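Dihydrofolate reductase (Enterococcus faecalis, PDB 4M7U) probably catalyses the NADPH-dependent reduction of 7,8-dihydrofolate to tetrahydrofolate, a key step in folate metabolism that supports glycine, purine and DNA precursor synthesis. Local coordinates at residues 140-152 against 158-170. Numbering follows the deposited sequence.
Sequences DWSVWEKVATVPG and NLYAHDYETYHRN
Strands 144-151 and 162-169 pair antiparallel from Trp144 with Arg169 to Pro151 with Asp163, interrupted by a classic beta bulge at which Val147 and Ala148 both face Thr166; Val147 N reaches Thr166 O at 2.8 Å, whereas the bond from Ala148 N is weak. On one face, the Tyr167 ring is covered on both sides: Lys146 CG lies over one, and the edge of Trp141 meets the other at 60°, with CZ3 3.8 Å from Tyr167 CE2. Lys146 then bends at chi3 (65°), bringing NZ to a long salt bridge with Glu165 OE2 (3.6 Å), reinforced by two bridging waters. Tyr167 OH donates to Glu165 OE1, which also pairs with Arg123 on strand 120-126. From the bulge, Val147 CG2 sits over the centre of the His168 ring, 3.6 Å from its centroid. Near the chain end, Arg169 CG lies over the six-membered ring of Trp144, while its NE bonds to Cys118 O. Asn170 ND2 gives a nearly straight bond to Ser142 O (2.8 Å). Gly152 closes the other end, its CA over the His162 ring. This is the C-terminal beta hairpin of the dihydrofolate reductase fold: strand 144-151 forms one edge of the main sheet, and strand 162-169 joins it to strand 120-126.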
loop_
_atom_site.group_PDB
_atom_site.type_symbol
_atom_site.label_atom_id
_atom_site.label_comp_id
_atom_site.label_asym_id
_atom_site.label_seq_id
_atom_site.Cartn_x
_atom_site.Cartn_y
_atom_site.Cartn_z
ATOM N N ASP A 140 13.465 -8.016 -1.770
ATOM C CA ASP A 140 14.790 -7.990 -1.171
ATOM C C ASP A 140 14.709 -7.379 0.226
ATOM O O ASP A 140 14.679 -6.155 0.374
ATOM C CB ASP A 140 15.758 -7.175 -2.041
ATOM C CG ASP A 140 17.165 -7.140 -1.467
ATOM O OD1 ASP A 140 17.974 -6.290 -1.902
ATOM O OD2 ASP A 140 17.460 -7.956 -0.561
ATOM N N TRP A 141 14.683 -8.218 1.257
ATOM C CA TRP A 141 14.626 -7.707 2.630
ATOM C C TRP A 141 15.987 -7.249 3.189
ATOM O O TRP A 141 16.049 -6.647 4.266
ATOM C CB TRP A 141 14.014 -8.756 3.562
ATOM C CG TRP A 141 12.510 -8.908 3.451
ATOM C CD1 TRP A 141 11.825 -9.891 2.789
ATOM C CD2 TRP A 141 11.512 -8.051 4.048
ATOM N NE1 TRP A 141 10.464 -9.697 2.937
ATOM C CE2 TRP A 141 10.249 -8.585 3.694
ATOM C CE3 TRP A 141 11.575 -6.893 4.830
ATOM C CZ2 TRP A 141 9.046 -7.992 4.119
ATOM C CZ3 TRP A 141 10.384 -6.313 5.254
ATOM C CH2 TRP A 141 9.130 -6.872 4.899
ATOM N N SER A 142 17.067 -7.519 2.457
ATOM C CA SER A 142 18.418 -7.213 2.945
ATOM C C SER A 142 18.702 -5.723 3.051
ATOM O O SER A 142 19.573 -5.305 3.818
ATOM C CB SER A 142 19.479 -7.888 2.074
ATOM O OG SER A 142 19.541 -7.300 0.791
ATOM N N VAL A 143 17.954 -4.916 2.304
ATOM C CA VAL A 143 18.131 -3.456 2.346
ATOM C C VAL A 143 17.202 -2.756 3.354
ATOM O O VAL A 143 17.239 -1.530 3.513
ATOM C CB VAL A 143 17.960 -2.830 0.945
ATOM C CG1 VAL A 143 18.981 -3.417 -0.016
ATOM C CG2 VAL A 143 16.547 -3.070 0.419
ATOM N N TRP A 144 16.385 -3.545 4.046
ATOM C CA TRP A 144 15.432 -3.006 5.015
ATOM C C TRP A 144 15.774 -3.464 6.431
ATOM O O TRP A 144 16.256 -4.585 6.624
ATOM C CB TRP A 144 14.001 -3.464 4.658
ATOM C CG TRP A 144 13.470 -2.863 3.363
ATOM C CD1 TRP A 144 13.393 -3.464 2.135
ATOM C CD2 TRP A 144 12.964 -1.532 3.194
ATOM N NE1 TRP A 144 12.848 -2.591 1.215
ATOM C CE2 TRP A 144 12.579 -1.403 1.838
ATOM C CE3 TRP A 144 12.784 -0.446 4.063
ATOM C CZ2 TRP A 144 12.041 -0.215 1.331
ATOM C CZ3 TRP A 144 12.242 0.725 3.562
ATOM C CH2 TRP A 144 11.883 0.834 2.204
ATOM N N GLU A 145 15.516 -2.606 7.417
ATOM C CA GLU A 145 15.555 -3.015 8.826
ATOM C C GLU A 145 14.378 -2.410 9.610
ATOM O O GLU A 145 13.902 -1.311 9.294
ATOM C CB GLU A 145 16.891 -2.633 9.477
ATOM C CG GLU A 145 16.990 -1.158 9.815
ATOM C CD GLU A 145 18.407 -0.718 10.148
ATOM O OE1 GLU A 145 19.220 -1.569 10.573
ATOM O OE2 GLU A 145 18.699 0.486 9.977
ATOM N N LYS A 146 13.906 -3.133 10.622
ATOM C CA LYS A 146 12.741 -2.698 11.387
ATOM C C LYS A 146 13.155 -1.647 12.402
ATOM O O LYS A 146 14.001 -1.904 13.255
ATOM C CB LYS A 146 12.078 -3.886 12.088
ATOM C CG LYS A 146 10.736 -3.528 12.759
ATOM C CD LYS A 146 9.887 -4.773 13.062
ATOM C CE LYS A 146 10.549 -5.670 14.103
ATOM N NZ LYS A 146 9.717 -6.879 14.407
ATOM N N VAL A 147 12.571 -0.459 12.309
ATOM C CA VAL A 147 12.966 0.634 13.199
ATOM C C VAL A 147 11.925 0.904 14.284
ATOM O O VAL A 147 12.207 1.571 15.276
ATOM C CB VAL A 147 13.308 1.923 12.416
ATOM C CG1 VAL A 147 14.373 1.617 11.382
ATOM C CG2 VAL A 147 12.072 2.505 11.732
ATOM N N ALA A 148 10.730 0.359 14.105
ATOM C CA ALA A 148 9.681 0.528 15.096
ATOM C C ALA A 148 8.690 -0.635 15.068
ATOM O O ALA A 148 8.489 -1.280 14.028
ATOM C CB ALA A 148 8.960 1.861 14.903
ATOM N N THR A 149 8.090 -0.902 16.224
ATOM C CA THR A 149 7.040 -1.898 16.329
ATOM C C THR A 149 6.170 -1.565 17.525
ATOM O O THR A 149 6.683 -1.180 18.587
ATOM C CB THR A 149 7.605 -3.354 16.411
ATOM O OG1 THR A 149 6.533 -4.298 16.295
ATOM C CG2 THR A 149 8.387 -3.593 17.716
ATOM N N VAL A 150 4.856 -1.664 17.336
ATOM C CA VAL A 150 3.900 -1.478 18.431
ATOM C C VAL A 150 2.746 -2.485 18.318
ATOM O O VAL A 150 2.150 -2.657 17.243
ATOM C CB VAL A 150 3.372 -0.017 18.496
ATOM C CG1 VAL A 150 2.691 0.363 17.214
ATOM C CG2 VAL A 150 2.397 0.167 19.651
ATOM N N PRO A 151 2.445 -3.182 19.421
ATOM C CA PRO A 151 1.357 -4.162 19.374
ATOM C C PRO A 151 0.023 -3.445 19.263
ATOM O O PRO A 151 -0.110 -2.355 19.804
ATOM C CB PRO A 151 1.465 -4.872 20.729
ATOM C CG PRO A 151 2.140 -3.885 21.617
ATOM C CD PRO A 151 3.094 -3.123 20.743
ATOM N N GLY A 152 -0.944 -4.031 18.570
ATOM C CA GLY A 152 -2.247 -3.404 18.476
ATOM C C GLY A 152 -3.173 -3.871 19.585
ATOM O O GLY A 152 -3.055 -5.004 20.083
ATOM N N ASN A 158 -11.844 -5.661 17.239
ATOM C CA ASN A 158 -10.580 -6.084 16.674
ATOM C C ASN A 158 -10.155 -7.417 17.285
ATOM O O ASN A 158 -9.638 -7.456 18.406
ATOM C CB ASN A 158 -9.539 -4.993 16.921
ATOM C CG ASN A 158 -9.946 -3.664 16.304
ATOM O OD1 ASN A 158 -9.632 -3.376 15.144
ATOM N ND2 ASN A 158 -10.657 -2.848 17.076
ATOM N N LEU A 159 -10.362 -8.501 16.538
ATOM C CA LEU A 159 -10.344 -9.856 17.105
ATOM C C LEU A 159 -8.996 -10.575 17.121
ATOM O O LEU A 159 -8.888 -11.665 17.685
ATOM C CB LEU A 159 -11.331 -10.750 16.340
ATOM C CG LEU A 159 -12.800 -10.332 16.242
ATOM C CD1 LEU A 159 -13.585 -11.377 15.448
ATOM C CD2 LEU A 159 -13.405 -10.154 17.626
ATOM N N TYR A 160 -7.982 -10.001 16.482
ATOM C CA TYR A 160 -6.738 -10.730 16.261
ATOM C C TYR A 160 -5.571 -9.961 16.842
ATOM O O TYR A 160 -5.555 -8.737 16.768
ATOM C CB TYR A 160 -6.511 -10.957 14.750
ATOM C CG TYR A 160 -7.761 -11.398 14.016
ATOM C CD1 TYR A 160 -8.279 -12.674 14.194
ATOM C CD2 TYR A 160 -8.437 -10.530 13.172
ATOM C CE1 TYR A 160 -9.431 -13.082 13.547
ATOM C CE2 TYR A 160 -9.591 -10.927 12.515
ATOM C CZ TYR A 160 -10.082 -12.208 12.709
ATOM O OH TYR A 160 -11.231 -12.624 12.058
ATOM N N ALA A 161 -4.604 -10.684 17.417
ATOM C CA ALA A 161 -3.349 -10.083 17.846
ATOM C C ALA A 161 -2.665 -9.554 16.598
ATOM O O ALA A 161 -2.694 -10.202 15.550
ATOM C CB ALA A 161 -2.455 -11.111 18.525
ATOM N N HIS A 162 -2.048 -8.381 16.697
ATOM C CA HIS A 162 -1.396 -7.807 15.533
ATOM C C HIS A 162 -0.299 -6.838 15.947
ATOM O O HIS A 162 -0.304 -6.340 17.079
ATOM C CB HIS A 162 -2.439 -7.139 14.617
ATOM C CG HIS A 162 -3.269 -6.089 15.297
ATOM N ND1 HIS A 162 -4.301 -6.399 16.162
ATOM C CD2 HIS A 162 -3.225 -4.734 15.232
ATOM C CE1 HIS A 162 -4.853 -5.282 16.600
ATOM N NE2 HIS A 162 -4.230 -4.260 16.057
ATOM N N ASP A 163 0.654 -6.608 15.041
ATOM C CA ASP A 163 1.702 -5.620 15.261
ATOM C C ASP A 163 1.729 -4.610 14.129
ATOM O O ASP A 163 1.496 -4.963 12.964
ATOM C CB ASP A 163 3.084 -6.281 15.420
ATOM C CG ASP A 163 3.201 -7.076 16.708
ATOM O OD1 ASP A 163 3.318 -6.455 17.788
ATOM O OD2 ASP A 163 3.145 -8.320 16.651
ATOM N N TYR A 164 1.975 -3.350 14.486
ATOM C CA TYR A 164 2.224 -2.306 13.507
ATOM C C TYR A 164 3.732 -2.073 13.405
ATOM O O TYR A 164 4.363 -1.577 14.359
ATOM C CB TYR A 164 1.529 -1.009 13.931
ATOM C CG TYR A 164 0.018 -1.096 13.958
ATOM C CD1 TYR A 164 -0.660 -1.411 15.131
ATOM C CD2 TYR A 164 -0.736 -0.846 12.808
ATOM C CE1 TYR A 164 -2.055 -1.487 15.160
ATOM C CE2 TYR A 164 -2.137 -0.916 12.830
ATOM C CZ TYR A 164 -2.783 -1.238 14.005
ATOM O OH TYR A 164 -4.168 -1.308 14.025
ATOM N N GLU A 165 4.308 -2.410 12.250
ATOM C CA GLU A 165 5.750 -2.329 12.083
ATOM C C GLU A 165 6.173 -1.240 11.096
ATOM O O GLU A 165 5.478 -0.973 10.117
ATOM C CB GLU A 165 6.294 -3.681 11.604
ATOM C CG GLU A 165 5.883 -4.864 12.465
ATOM C CD GLU A 165 6.398 -6.179 11.906
ATOM O OE1 GLU A 165 6.694 -6.236 10.681
ATOM O OE2 GLU A 165 6.518 -7.154 12.686
ATOM N N THR A 166 7.336 -0.639 11.347
ATOM C CA THR A 166 7.930 0.319 10.418
ATOM C C THR A 166 9.325 -0.142 9.996
ATOM O O THR A 166 10.144 -0.491 10.851
ATOM C CB THR A 166 8.035 1.710 11.071
ATOM O OG1 THR A 166 6.750 2.090 11.583
ATOM C CG2 THR A 166 8.521 2.765 10.057
ATOM N N TYR A 167 9.595 -0.146 8.690
ATOM C CA TYR A 167 10.930 -0.467 8.168
ATOM C C TYR A 167 11.537 0.742 7.437
ATOM O O TYR A 167 10.820 1.500 6.780
ATOM C CB TYR A 167 10.875 -1.679 7.231
ATOM C CG TYR A 167 10.404 -2.960 7.895
ATOM C CD1 TYR A 167 9.059 -3.167 8.170
ATOM C CD2 TYR A 167 11.306 -3.957 8.250
ATOM C CE1 TYR A 167 8.623 -4.330 8.768
ATOM C CE2 TYR A 167 10.877 -5.130 8.857
ATOM C CZ TYR A 167 9.538 -5.305 9.110
ATOM O OH TYR A 167 9.095 -6.453 9.712
ATOM N N HIS A 168 12.846 0.942 7.597
ATOM C CA HIS A 168 13.569 2.008 6.896
ATOM C C HIS A 168 14.719 1.337 6.154
ATOM O O HIS A 168 15.073 0.193 6.458
ATOM C CB HIS A 168 14.153 3.042 7.873
ATOM C CG HIS A 168 13.155 3.990 8.475
ATOM N ND1 HIS A 168 13.496 4.904 9.443
ATOM C CD2 HIS A 168 11.825 4.163 8.238
ATOM C CE1 HIS A 168 12.424 5.603 9.786
ATOM N NE2 HIS A 168 11.404 5.178 9.076
ATOM N N ARG A 169 15.316 2.033 5.190
ATOM C CA ARG A 169 16.436 1.454 4.443
ATOM C C ARG A 169 17.731 1.453 5.251
ATOM O O ARG A 169 17.976 2.379 6.024
ATOM C CB ARG A 169 16.626 2.172 3.098
ATOM C CG ARG A 169 15.622 1.698 2.054
ATOM C CD ARG A 169 15.829 2.299 0.680
ATOM N NE ARG A 169 14.919 1.651 -0.261
ATOM C CZ ARG A 169 15.241 0.608 -1.011
ATOM N NH1 ARG A 169 16.473 0.109 -0.963
ATOM N NH2 ARG A 169 14.336 0.080 -1.824
ATOM N N ASN A 170 18.549 0.413 5.080
ATOM C CA ASN A 170 19.879 0.385 5.699
ATOM C C ASN A 170 20.994 0.795 4.733
ATOM O O ASN A 170 20.794 1.577 3.797
ATOM C CB ASN A 170 20.180 -0.989 6.315
ATOM C CG ASN A 170 20.181 -2.116 5.283
ATOM O OD1 ASN A 170 20.497 -1.911 4.110
ATOM N ND2 ASN A 170 19.833 -3.322 5.727
HETATM O O HOH W 1 17.537 2.636 9.122
HETATM O O HOH W 2 6.894 -6.576 15.316
HETATM O O HOH W 3 9.184 -8.564 12.034
HETATM O O HOH W 4 5.179 -4.781 18.498
HETATM O O HOH W 5 -2.023 -7.367 19.433
#